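Probable protein phosphatase 2C 50 (Oryza sativa subsp. japonica, PDB 5ZCG) probably removes phosphate from phosphoserine and phosphothreonine residues of proteins, as a magnesium-dependent phosphatase of the PP2C family. Local coordinates at residues Val263-Arg266 and Gln267-Trp271; Lys89-Gly92 and Glu93-Glu96; Ala69-Cys72 and Arg73-His77; Ile179-Lys182 and Pro183-Asp187. The protein carries 5 engineered substitutions. One frame throughout, in Å; residues are numbered along the deposited sequence.

All four contacts are local, each within one continuous segment, and they come in the order contact 3, contact 2, contact 4, contact 1. Contacts 3 and 2 share helix 67-91, the first near its start and the second where it runs out, with centres about 29 Å apart. Contact 4 leads from strand 173-176 into helix 186-194, its nearest atoms about 12 Å from those of contact 3. Contact 1 lies on helix 257-274, its centre about 43 Å from that of contact 2. Helices 67-91 and 257-274 pack on different sheets of the PP2C beta sandwich, so contacts 3 and 1 sample its two helical layers, while contacts 3 and 4 lie nearer the magnesium ions.

Contact 1: Val263-Arg266 and Gln267-Trp271; sequences VARR and QILLW
The amide N of Leu270 binds Arg266 O at 2.8 Å, the shortest of the four i to i+4 hydrogen bonds between 263-266 and 267-271. The others run from Gln267 to Val263, Ile268 to Ala264 and Leu269 to Arg265, the last nearly straight at 173°. On this scaffold, side chains one turn apart meet in pairs. Leu269 reaches back toward Arg265 and sets its CD1 methyl over the centre of one guanidinium face, 3.8 Å from Arg265 CZ. Arg265 presents that face on a chain extended from CG to NE, its CG swung opposite the backbone N (chi1 157°). Its long aliphatic stem suits a partly exposed place, where a charged end can stay at the surface while the flat group lies against leucine. Arg266 and Leu270 run alongside each other in the same direction, and their contact is aliphatic: Arg266 CG touches Leu270 CD1 at 3.6 Å. Farther out, the bend at chi3 brings the edge of the Arg266 guanidinium near the Gln267 amide, whose plane is turned 69° from it. Buried Val263, Ala264 and Ile268 face the protein instead. Small Ala264 lies against Cys243 and Ile245 of strand 241-247, Ile268 packs on Val317 of strand 313-319, and Val263 meets Tyr299 and Leu300, joining helix 257-274 to both the sheet and helix 291-306.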
loop_
_atom_site.group_PDB
_atom_site.type_symbol
_atom_site.label_atom_id
_atom_site.label_comp_id
_atom_site.label_asym_id
_atom_site.label_seq_id
_atom_site.Cartn_x
_atom_site.Cartn_y
_atom_site.Cartn_z
ATOM N N VAL A 263 -27.609 0.401 -1.617
ATOM C CA VAL A 263 -27.682 0.974 -0.278
ATOM C C VAL A 263 -27.423 2.475 -0.324
ATOM O O VAL A 263 -28.163 3.262 0.274
ATOM C CB VAL A 263 -26.698 0.254 0.665
ATOM C CG1 VAL A 263 -26.456 1.085 1.911
ATOM C CG2 VAL A 263 -27.239 -1.124 1.047
ATOM N N ALA A 264 -26.385 2.903 -1.053
ATOM C CA ALA A 264 -26.038 4.322 -1.071
ATOM C C ALA A 264 -27.156 5.158 -1.677
ATOM O O ALA A 264 -27.576 6.173 -1.098
ATOM C CB ALA A 264 -24.726 4.533 -1.838
ATOM N N ARG A 265 -27.652 4.747 -2.849
ATOM C CA ARG A 265 -28.688 5.535 -3.512
ATOM C C ARG A 265 -29.973 5.586 -2.688
ATOM O O ARG A 265 -30.571 6.666 -2.516
ATOM C CB ARG A 265 -28.947 4.957 -4.904
ATOM C CG ARG A 265 -30.314 5.280 -5.475
ATOM C CD ARG A 265 -30.568 4.522 -6.771
ATOM N NE ARG A 265 -31.791 4.982 -7.423
ATOM C CZ ARG A 265 -33.012 4.579 -7.087
ATOM N NH1 ARG A 265 -33.174 3.704 -6.103
ATOM N NH2 ARG A 265 -34.074 5.050 -7.729
ATOM N N ARG A 266 -30.374 4.453 -2.110
ATOM C CA ARG A 266 -31.624 4.443 -1.369
ATOM C C ARG A 266 -31.459 5.209 -0.049
ATOM O O ARG A 266 -32.389 5.869 0.416
ATOM C CB ARG A 266 -32.095 3.015 -1.128
ATOM C CG ARG A 266 -32.853 2.827 0.180
ATOM C CD ARG A 266 -33.457 1.452 0.297
ATOM N NE ARG A 266 -32.444 0.405 0.220
ATOM C CZ ARG A 266 -31.417 0.280 1.059
ATOM N NH1 ARG A 266 -31.243 1.131 2.064
ATOM N NH2 ARG A 266 -30.552 -0.703 0.888
ATOM N N GLN A 267 -30.260 5.179 0.557
ATOM C CA GLN A 267 -30.024 5.969 1.764
ATOM C C GLN A 267 -30.121 7.457 1.473
ATOM O O GLN A 267 -30.685 8.208 2.271
ATOM C CB GLN A 267 -28.662 5.605 2.355
ATOM C CG GLN A 267 -28.711 4.383 3.254
ATOM C CD GLN A 267 -29.704 4.537 4.391
ATOM O OE1 GLN A 267 -29.600 5.469 5.192
ATOM N NE2 GLN A 267 -30.672 3.623 4.469
ATOM N N ILE A 268 -29.569 7.912 0.344
ATOM C CA ILE A 268 -29.658 9.336 0.017
ATOM C C ILE A 268 -31.117 9.744 -0.173
ATOM O O ILE A 268 -31.597 10.734 0.416
ATOM C CB ILE A 268 -28.809 9.652 -1.228
ATOM C CG1 ILE A 268 -27.310 9.632 -0.879
ATOM C CG2 ILE A 268 -29.216 10.990 -1.826
ATOM C CD1 ILE A 268 -26.384 9.469 -2.083
ATOM N N LEU A 269 -31.855 8.971 -0.982
ATOM C CA LEU A 269 -33.257 9.300 -1.223
ATOM C C LEU A 269 -34.068 9.258 0.069
ATOM O O LEU A 269 -34.927 10.118 0.302
ATOM C CB LEU A 269 -33.851 8.348 -2.260
ATOM C CG LEU A 269 -33.208 8.369 -3.648
ATOM C CD1 LEU A 269 -33.753 7.232 -4.497
ATOM C CD2 LEU A 269 -33.426 9.716 -4.331
ATOM N N LEU A 270 -33.799 8.272 0.931
ATOM C CA LEU A 270 -34.540 8.147 2.180
ATOM C C LEU A 270 -34.253 9.317 3.106
ATOM O O LEU A 270 -35.161 9.805 3.788
ATOM C CB LEU A 270 -34.207 6.826 2.874
ATOM C CG LEU A 270 -34.903 5.552 2.393
ATOM C CD1 LEU A 270 -34.264 4.346 3.065
ATOM C CD2 LEU A 270 -36.412 5.593 2.670
ATOM N N TRP A 271 -32.995 9.768 3.169
ATOM C CA TRP A 271 -32.712 10.938 3.993
ATOM C C TRP A 271 -33.505 12.138 3.506
ATOM O O TRP A 271 -34.092 12.872 4.314
ATOM C CB TRP A 271 -31.221 11.275 4.012
ATOM C CG TRP A 271 -30.916 12.281 5.094
ATOM C CD1 TRP A 271 -30.429 12.017 6.342
ATOM C CD2 TRP A 271 -31.126 13.704 5.041
ATOM N NE1 TRP A 271 -30.308 13.182 7.061
ATOM C CE2 TRP A 271 -30.730 14.231 6.287
ATOM C CE3 TRP A 271 -31.598 14.583 4.057
ATOM C CZ2 TRP A 271 -30.794 15.595 6.577
ATOM C CZ3 TRP A 271 -31.665 15.935 4.348
ATOM C CH2 TRP A 271 -31.261 16.428 5.598
#

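Contact 2: Lys89-Gly92 and Glu93-Glu96; sequences KNLG and EMGE
Asn90 O accepts the backbone N of Glu93 at 3.0 Å, and Leu91 O accepts that of Met94 at 3.1 Å. These two bonds carry the chain out of helix 67-91, the second closing a type I beta turn from Leu91 to Met94. Both donors stand well above the plane of the carbonyl they use, 65° out of it at Asn90, a consequence of the tight i to i+3 spacing. Gly92, with no side chain, occupies the second position of the turn, and Glu93 the third, where its extended, charged chain suits an exposed site.

Packing is left mainly to Met94. Its CG lies opposite the carbonyl carbon (chi1 -60°) and the chain stays extended beyond it, which carries the thioether back along Asn90 and Leu91. The sulfur, SD, rests 3.7 Å from Leu91 CD2, the two side chains crossing at a slant. Beyond it the terminal methyl CE approaches Asn90 O at 3.3 Å and also touches Asn90 CB. A flexible, unbranched methionine can thus follow the turn, while Leu91 buries its branched end against Leu33 and Val97.

Arginines add further donors to the carbonyls: Arg32 binds Leu91 O, which already accepts Met94 N, and Gly95 O, while Arg37 binds Met94 O. Positive charge beside the C-terminal end of a helix would probably be favoured by the helix dipole, so the chemistry combines local i to i+3 backbone bonds, a small apolar patch and charged donors from Arg32, in the loop before helix 37-41, and from Arg37 at the start of that helix.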
loop_
_atom_site.group_PDB
_atom_site.type_symbol
_atom_site.label_atom_id
_atom_site.label_comp_id
_atom_site.label_asym_id
_atom_site.label_seq_id
_atom_site.Cartn_x
_atom_site.Cartn_y
_atom_site.Cartn_z
ATOM N N LYS A 89 -1.194 25.246 -19.317
ATOM C CA LYS A 89 -0.303 26.226 -19.925
ATOM C C LYS A 89 0.457 25.619 -21.100
ATOM O O LYS A 89 0.644 26.280 -22.129
ATOM C CB LYS A 89 0.657 26.786 -18.877
ATOM C CG LYS A 89 -0.061 27.465 -17.718
ATOM C CD LYS A 89 0.706 28.670 -17.198
ATOM C CE LYS A 89 0.030 29.257 -15.965
ATOM N NZ LYS A 89 0.524 28.633 -14.706
ATOM N N ASN A 90 0.877 24.354 -20.982
ATOM C CA ASN A 90 1.627 23.741 -22.074
ATOM C C ASN A 90 0.727 23.300 -23.225
ATOM O O ASN A 90 1.179 23.267 -24.375
ATOM C CB ASN A 90 2.404 22.518 -21.575
ATOM C CG ASN A 90 3.491 22.868 -20.579
ATOM O OD1 ASN A 90 4.036 23.971 -20.593
ATOM N ND2 ASN A 90 3.827 21.915 -19.716
ATOM N N LEU A 91 -0.546 23.005 -22.950
ATOM C CA LEU A 91 -1.495 22.718 -24.016
ATOM C C LEU A 91 -1.803 23.964 -24.820
ATOM O O LEU A 91 -2.170 23.865 -25.998
ATOM C CB LEU A 91 -2.780 22.124 -23.440
ATOM C CG LEU A 91 -2.735 20.648 -23.040
ATOM C CD1 LEU A 91 -4.111 20.174 -22.577
ATOM C CD2 LEU A 91 -2.216 19.783 -24.185
ATOM N N GLY A 92 -1.643 25.139 -24.213
ATOM C CA GLY A 92 -1.719 26.345 -25.022
ATOM C C GLY A 92 -0.643 26.443 -26.091
ATOM O O GLY A 92 -0.777 27.262 -27.010
ATOM N N GLU A 93 0.406 25.624 -25.999
ATOM C CA GLU A 93 1.484 25.578 -26.978
ATOM C C GLU A 93 1.350 24.442 -27.990
ATOM O O GLU A 93 2.271 24.232 -28.787
ATOM C CB GLU A 93 2.829 25.454 -26.259
ATOM C CG GLU A 93 3.348 26.743 -25.660
ATOM C CD GLU A 93 4.668 26.552 -24.940
ATOM O OE1 GLU A 93 5.094 25.388 -24.772
ATOM O OE2 GLU A 93 5.281 27.566 -24.544
ATOM N N MET A 94 0.243 23.701 -27.982
ATOM C CA MET A 94 0.119 22.503 -28.804
ATOM C C MET A 94 -1.136 22.558 -29.660
ATOM O O MET A 94 -2.056 23.333 -29.398
ATOM C CB MET A 94 0.085 21.234 -27.938
ATOM C CG MET A 94 1.319 21.025 -27.079
ATOM S SD MET A 94 1.103 19.676 -25.903
ATOM C CE MET A 94 2.227 20.180 -24.603
ATOM N N GLY A 95 -1.153 21.731 -30.699
ATOM C CA GLY A 95 -2.316 21.578 -31.553
ATOM C C GLY A 95 -3.296 20.584 -30.974
ATOM O O GLY A 95 -3.430 20.449 -29.754
ATOM N N GLU A 96 -3.973 19.853 -31.858
ATOM C CA GLU A 96 -4.886 18.819 -31.394
ATOM C C GLU A 96 -4.108 17.736 -30.654
ATOM O O GLU A 96 -2.918 17.512 -30.893
ATOM C CB GLU A 96 -5.679 18.228 -32.558
ATOM C CG GLU A 96 -6.701 19.188 -33.178
ATOM C CD GLU A 96 -7.542 19.940 -32.149
ATOM O OE1 GLU A 96 -7.910 19.349 -31.109
ATOM O OE2 GLU A 96 -7.845 21.129 -32.388
#

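Contact 3: Ala69-Cys72 and Arg73-His77; sequences ANYC and RERIH
Cys72 O is gripped from several directions: it accepts the amide N of Ile76 at 3.0 Å in a nearly straight bond of 171°, that of Arg75 at 3.2 Å from well above the carbonyl plane, and a hydrogen bond donated by a water. The same water takes the N-H of His77 and is hydrogen-bonded to His77 ND1, at the edge of the imidazole and in its plane, so it ties a side chain back to the helix. Ala69 O and Asn70 O receive Arg73 N and Glu74 N in the ordinary helical way, whereas the bonds of Glu74 N and Arg75 N to Tyr71 O are weak.

The side chains add their own pairings. Tyr71 and Arg75 run side by side, and Arg75 CG sits over one face of the phenol ring, offset toward its rim and 3.7 Å from the ring centroid, a CH-pi contact. Bends at chi2 and chi3 turn the chain beyond CG, and the guanidinium plane ends up 46° from the ring. Glu117 on helix 99-118 secures both ends, binding Tyr71 OH and forming a salt bridge with Arg75 NH2. Arg73 lays its guanidinium over Asn70, the two flat groups 27° apart, and makes a weak salt bridge from NE to Glu74 OE1 at 3.5 Å. Apolar Cys72 and Ile76 turn inward onto Phe60 of strand 53-63, Cys72 CB meeting Ile76 CD1 at 4.0 Å.

Such a helix laid on a central sheet is typical of the PP2C sandwich; here the small, buried side chain of Ala69 lies about 7 Å from a bound magnesium ion.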
loop_
_atom_site.group_PDB
_atom_site.type_symbol
_atom_site.label_atom_id
_atom_site.label_comp_id
_atom_site.label_asym_id
_atom_site.label_seq_id
_atom_site.Cartn_x
_atom_site.Cartn_y
_atom_site.Cartn_z
ATOM N N ALA A 69 -0.381 6.728 3.649
ATOM C CA ALA A 69 -1.771 7.103 3.394
ATOM C C ALA A 69 -2.033 8.562 3.765
ATOM O O ALA A 69 -2.710 9.291 3.027
ATOM C CB ALA A 69 -2.714 6.172 4.159
ATOM N N ASN A 70 -1.493 9.009 4.903
ATOM C CA ASN A 70 -1.662 10.400 5.313
ATOM C C ASN A 70 -0.917 11.345 4.384
ATOM O O ASN A 70 -1.421 12.431 4.052
ATOM C CB ASN A 70 -1.175 10.586 6.750
ATOM C CG ASN A 70 -2.098 9.944 7.762
ATOM O OD1 ASN A 70 -3.248 9.634 7.457
ATOM N ND2 ASN A 70 -1.597 9.734 8.971
ATOM N N TYR A 71 0.281 10.949 3.952
ATOM C CA TYR A 71 1.012 11.768 2.995
ATOM C C TYR A 71 0.231 11.904 1.694
ATOM O O TYR A 71 0.201 12.982 1.091
ATOM C CB TYR A 71 2.398 11.179 2.734
ATOM C CG TYR A 71 3.295 12.131 1.981
ATOM C CD1 TYR A 71 3.980 13.141 2.646
ATOM C CD2 TYR A 71 3.437 12.037 0.603
ATOM C CE1 TYR A 71 4.787 14.021 1.961
ATOM C CE2 TYR A 71 4.248 12.919 -0.095
ATOM C CZ TYR A 71 4.921 13.904 0.593
ATOM O OH TYR A 71 5.721 14.780 -0.091
ATOM N N CYS A 72 -0.416 10.824 1.249
ATOM C CA CYS A 72 -1.229 10.910 0.040
ATOM C C CYS A 72 -2.391 11.868 0.245
ATOM O O CYS A 72 -2.639 12.746 -0.593
ATOM C CB CYS A 72 -1.729 9.527 -0.361
ATOM S SG CYS A 72 -0.455 8.463 -1.074
ATOM N N ARG A 73 -3.085 11.736 1.386
ATOM C CA ARG A 73 -4.184 12.640 1.713
ATOM C C ARG A 73 -3.751 14.100 1.649
ATOM O O ARG A 73 -4.517 14.962 1.206
ATOM C CB ARG A 73 -4.745 12.317 3.103
ATOM C CG ARG A 73 -5.678 13.389 3.654
ATOM C CD ARG A 73 -5.991 13.193 5.138
ATOM N NE ARG A 73 -4.851 13.512 5.990
ATOM C CZ ARG A 73 -4.529 12.844 7.095
ATOM N NH1 ARG A 73 -5.261 11.811 7.492
ATOM N NH2 ARG A 73 -3.470 13.213 7.804
ATOM N N GLU A 74 -2.533 14.399 2.101
ATOM C CA GLU A 74 -2.088 15.789 2.136
ATOM C C GLU A 74 -1.463 16.274 0.829
ATOM O O GLU A 74 -1.478 17.482 0.566
ATOM C CB GLU A 74 -1.082 15.999 3.276
ATOM C CG GLU A 74 -1.612 15.599 4.649
ATOM C CD GLU A 74 -2.508 16.661 5.268
ATOM O OE1 GLU A 74 -3.026 16.432 6.381
ATOM O OE2 GLU A 74 -2.696 17.726 4.642
ATOM N N ARG A 75 -0.931 15.378 -0.003
ATOM C CA ARG A 75 -0.099 15.795 -1.127
ATOM C C ARG A 75 -0.681 15.533 -2.508
ATOM O O ARG A 75 -0.321 16.252 -3.448
ATOM C CB ARG A 75 1.274 15.116 -1.051
ATOM C CG ARG A 75 2.264 15.845 -0.161
ATOM C CD ARG A 75 2.519 17.262 -0.652
ATOM N NE ARG A 75 3.430 17.297 -1.790
ATOM C CZ ARG A 75 3.886 18.417 -2.340
ATOM N NH1 ARG A 75 3.511 19.592 -1.852
ATOM N NH2 ARG A 75 4.715 18.366 -3.375
ATOM N N ILE A 76 -1.499 14.491 -2.690
ATOM C CA ILE A 76 -1.901 14.142 -4.049
ATOM C C ILE A 76 -2.674 15.287 -4.687
ATOM O O ILE A 76 -2.441 15.630 -5.851
ATOM C CB ILE A 76 -2.709 12.836 -4.076
ATOM C CG1 ILE A 76 -1.768 11.637 -3.960
ATOM C CG2 ILE A 76 -3.514 12.753 -5.372
ATOM C CD1 ILE A 76 -2.447 10.309 -4.183
ATOM N N HIS A 77 -3.603 15.898 -3.947
ATOM C CA HIS A 77 -4.414 16.946 -4.560
ATOM C C HIS A 77 -3.577 18.172 -4.897
ATOM O O HIS A 77 -3.839 18.830 -5.908
ATOM C CB HIS A 77 -5.601 17.325 -3.668
ATOM C CG HIS A 77 -5.235 18.102 -2.442
ATOM N ND1 HIS A 77 -4.950 17.499 -1.235
ATOM C CD2 HIS A 77 -5.147 19.436 -2.228
ATOM C CE1 HIS A 77 -4.684 18.427 -0.333
ATOM N NE2 HIS A 77 -4.795 19.611 -0.910
HETATM O O HOH W 1 -4.851 14.404 -1.821
#

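Contact 4: Ile179-Lys182 and Pro183-Asp187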
loop_
_atom_site.group_PDB
_atom_site.type_symbol
_atom_site.label_atom_id
_atom_site.label_comp_id
_atom_site.label_asym_id
_atom_site.label_seq_id
_atom_site.Cartn_x
_atom_site.Cartn_y
_atom_site.Cartn_z
ATOM N N ILE A 179 -10.373 -1.174 -11.758
ATOM C CA ILE A 179 -10.159 -2.610 -11.646
ATOM C C ILE A 179 -9.047 -2.830 -10.632
ATOM O O ILE A 179 -7.939 -2.299 -10.789
ATOM C CB ILE A 179 -9.815 -3.243 -13.002
ATOM C CG1 ILE A 179 -10.882 -2.887 -14.039
ATOM C CG2 ILE A 179 -9.708 -4.751 -12.870
ATOM C CD1 ILE A 179 -10.362 -2.047 -15.181
ATOM N N ASP A 180 -9.341 -3.626 -9.603
ATOM C CA ASP A 180 -8.389 -3.877 -8.528
ATOM C C ASP A 180 -7.071 -4.395 -9.080
ATOM O O ASP A 180 -7.044 -5.263 -9.956
ATOM C CB ASP A 180 -8.964 -4.892 -7.536
ATOM C CG ASP A 180 -10.221 -4.394 -6.847
ATOM O OD1 ASP A 180 -10.712 -3.301 -7.206
ATOM O OD2 ASP A 180 -10.719 -5.104 -5.945
ATOM N N HIS A 181 -5.970 -3.853 -8.561
ATOM C CA HIS A 181 -4.640 -4.330 -8.932
ATOM C C HIS A 181 -4.279 -5.494 -8.016
ATOM O O HIS A 181 -3.559 -5.359 -7.024
ATOM C CB HIS A 181 -3.620 -3.201 -8.860
ATOM C CG HIS A 181 -3.827 -2.149 -9.902
ATOM N ND1 HIS A 181 -3.935 -0.810 -9.598
ATOM C CD2 HIS A 181 -3.973 -2.244 -11.245
ATOM C CE1 HIS A 181 -4.124 -0.122 -10.711
ATOM N NE2 HIS A 181 -4.154 -0.969 -11.724
ATOM N N LYS A 182 -4.811 -6.662 -8.361
ATOM C CA LYS A 182 -4.513 -7.912 -7.671
ATOM C C LYS A 182 -3.381 -8.642 -8.389
ATOM O O LYS A 182 -3.335 -8.650 -9.623
ATOM C CB LYS A 182 -5.745 -8.809 -7.613
ATOM C CG LYS A 182 -6.773 -8.385 -6.576
ATOM C CD LYS A 182 -6.097 -7.917 -5.296
ATOM C CE LYS A 182 -6.957 -8.203 -4.079
ATOM N NZ LYS A 182 -6.252 -7.874 -2.805
ATOM N N PRO A 183 -2.459 -9.252 -7.642
ATOM C CA PRO A 183 -1.293 -9.880 -8.287
ATOM C C PRO A 183 -1.646 -11.007 -9.246
ATOM O O PRO A 183 -0.886 -11.263 -10.188
ATOM C CB PRO A 183 -0.470 -10.391 -7.096
ATOM C CG PRO A 183 -0.923 -9.560 -5.933
ATOM C CD PRO A 183 -2.373 -9.290 -6.173
ATOM N N ASP A 184 -2.770 -11.693 -9.040
ATOM C CA ASP A 184 -3.158 -12.774 -9.938
ATOM C C ASP A 184 -3.902 -12.290 -11.178
ATOM O O ASP A 184 -4.240 -13.116 -12.034
ATOM C CB ASP A 184 -4.014 -13.805 -9.198
ATOM C CG ASP A 184 -5.299 -13.219 -8.659
ATOM O OD1 ASP A 184 -5.247 -12.138 -8.037
ATOM O OD2 ASP A 184 -6.362 -13.846 -8.853
ATOM N N ARG A 185 -4.181 -10.992 -11.293
ATOM C CA ARG A 185 -4.684 -10.459 -12.553
ATOM C C ARG A 185 -3.694 -10.808 -13.659
ATOM O O ARG A 185 -2.480 -10.672 -13.479
ATOM C CB ARG A 185 -4.876 -8.943 -12.451
ATOM C CG ARG A 185 -6.121 -8.418 -13.152
ATOM C CD ARG A 185 -6.335 -6.930 -12.876
ATOM N NE ARG A 185 -5.488 -6.088 -13.716
ATOM C CZ ARG A 185 -5.500 -4.758 -13.698
ATOM N NH1 ARG A 185 -6.316 -4.109 -12.877
ATOM N NH2 ARG A 185 -4.696 -4.076 -14.499
ATOM N N LYS A 186 -4.217 -11.275 -14.797
ATOM C CA LYS A 186 -3.370 -11.919 -15.802
ATOM C C LYS A 186 -2.270 -10.986 -16.292
ATOM O O LYS A 186 -1.101 -11.381 -16.388
ATOM C CB LYS A 186 -4.228 -12.402 -16.974
ATOM C CG LYS A 186 -3.442 -13.133 -18.052
ATOM C CD LYS A 186 -4.337 -13.547 -19.212
ATOM C CE LYS A 186 -4.028 -14.963 -19.680
ATOM N NZ LYS A 186 -2.589 -15.312 -19.509
ATOM N N ASP A 187 -2.620 -9.731 -16.576
ATOM C CA ASP A 187 -1.618 -8.779 -17.039
ATOM C C ASP A 187 -0.643 -8.406 -15.925
ATOM O O ASP A 187 0.557 -8.235 -16.174
ATOM C CB ASP A 187 -2.304 -7.532 -17.598
ATOM C CG ASP A 187 -3.260 -6.893 -16.602
ATOM O OD1 ASP A 187 -3.653 -7.576 -15.631
ATOM O OD2 ASP A 187 -3.631 -5.718 -16.792
#
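Arg185 reaches back to Asp180, its NH1 donating to Asp180 O at 3.2 Å from well above the carbonyl plane. The same nitrogen lies 3.5 Å from Ile179 CG2, where the branched side chain crosses the arginine at about a right angle, and 3.4 Å from CD2 of the His181 ring. That ring and the guanidinium travel alongside each other, their planes 52° apart. A long, flat, multiply donating arginine suits this place because it can serve backbone and carboxylate together.

Asp187 and Glu231 together fix the guanidinium. Asp187 is gripped side-on by two nitrogens: NE to OD1 at 3.0 Å, nearly straight at 176° and within the guanidinium plane, and NH2 to OD2. The bend at chi3 turns the head toward both partners. Glu231 forms a second salt bridge with NH2 and also binds His181 NE2, holding the two flat groups in place.

The backbone sets the base. A type I turn from Lys182 to Arg185 is closed by Arg185 N to Lys182 O, 3.0 Å, with Pro183, whose ring restricts phi to near the -60° needed there, in second position, and His181 centres an inverse gamma turn. Arg185 then takes the N-cap position of helix 186-194. The link thus joins strand 173-176 to that helix; Pro183 rests on Val207 of strand 205-207, and the Lys182 ammonium binds Ala212 O and forms a salt bridge with Asp163, between strands 155-161 and 165-170.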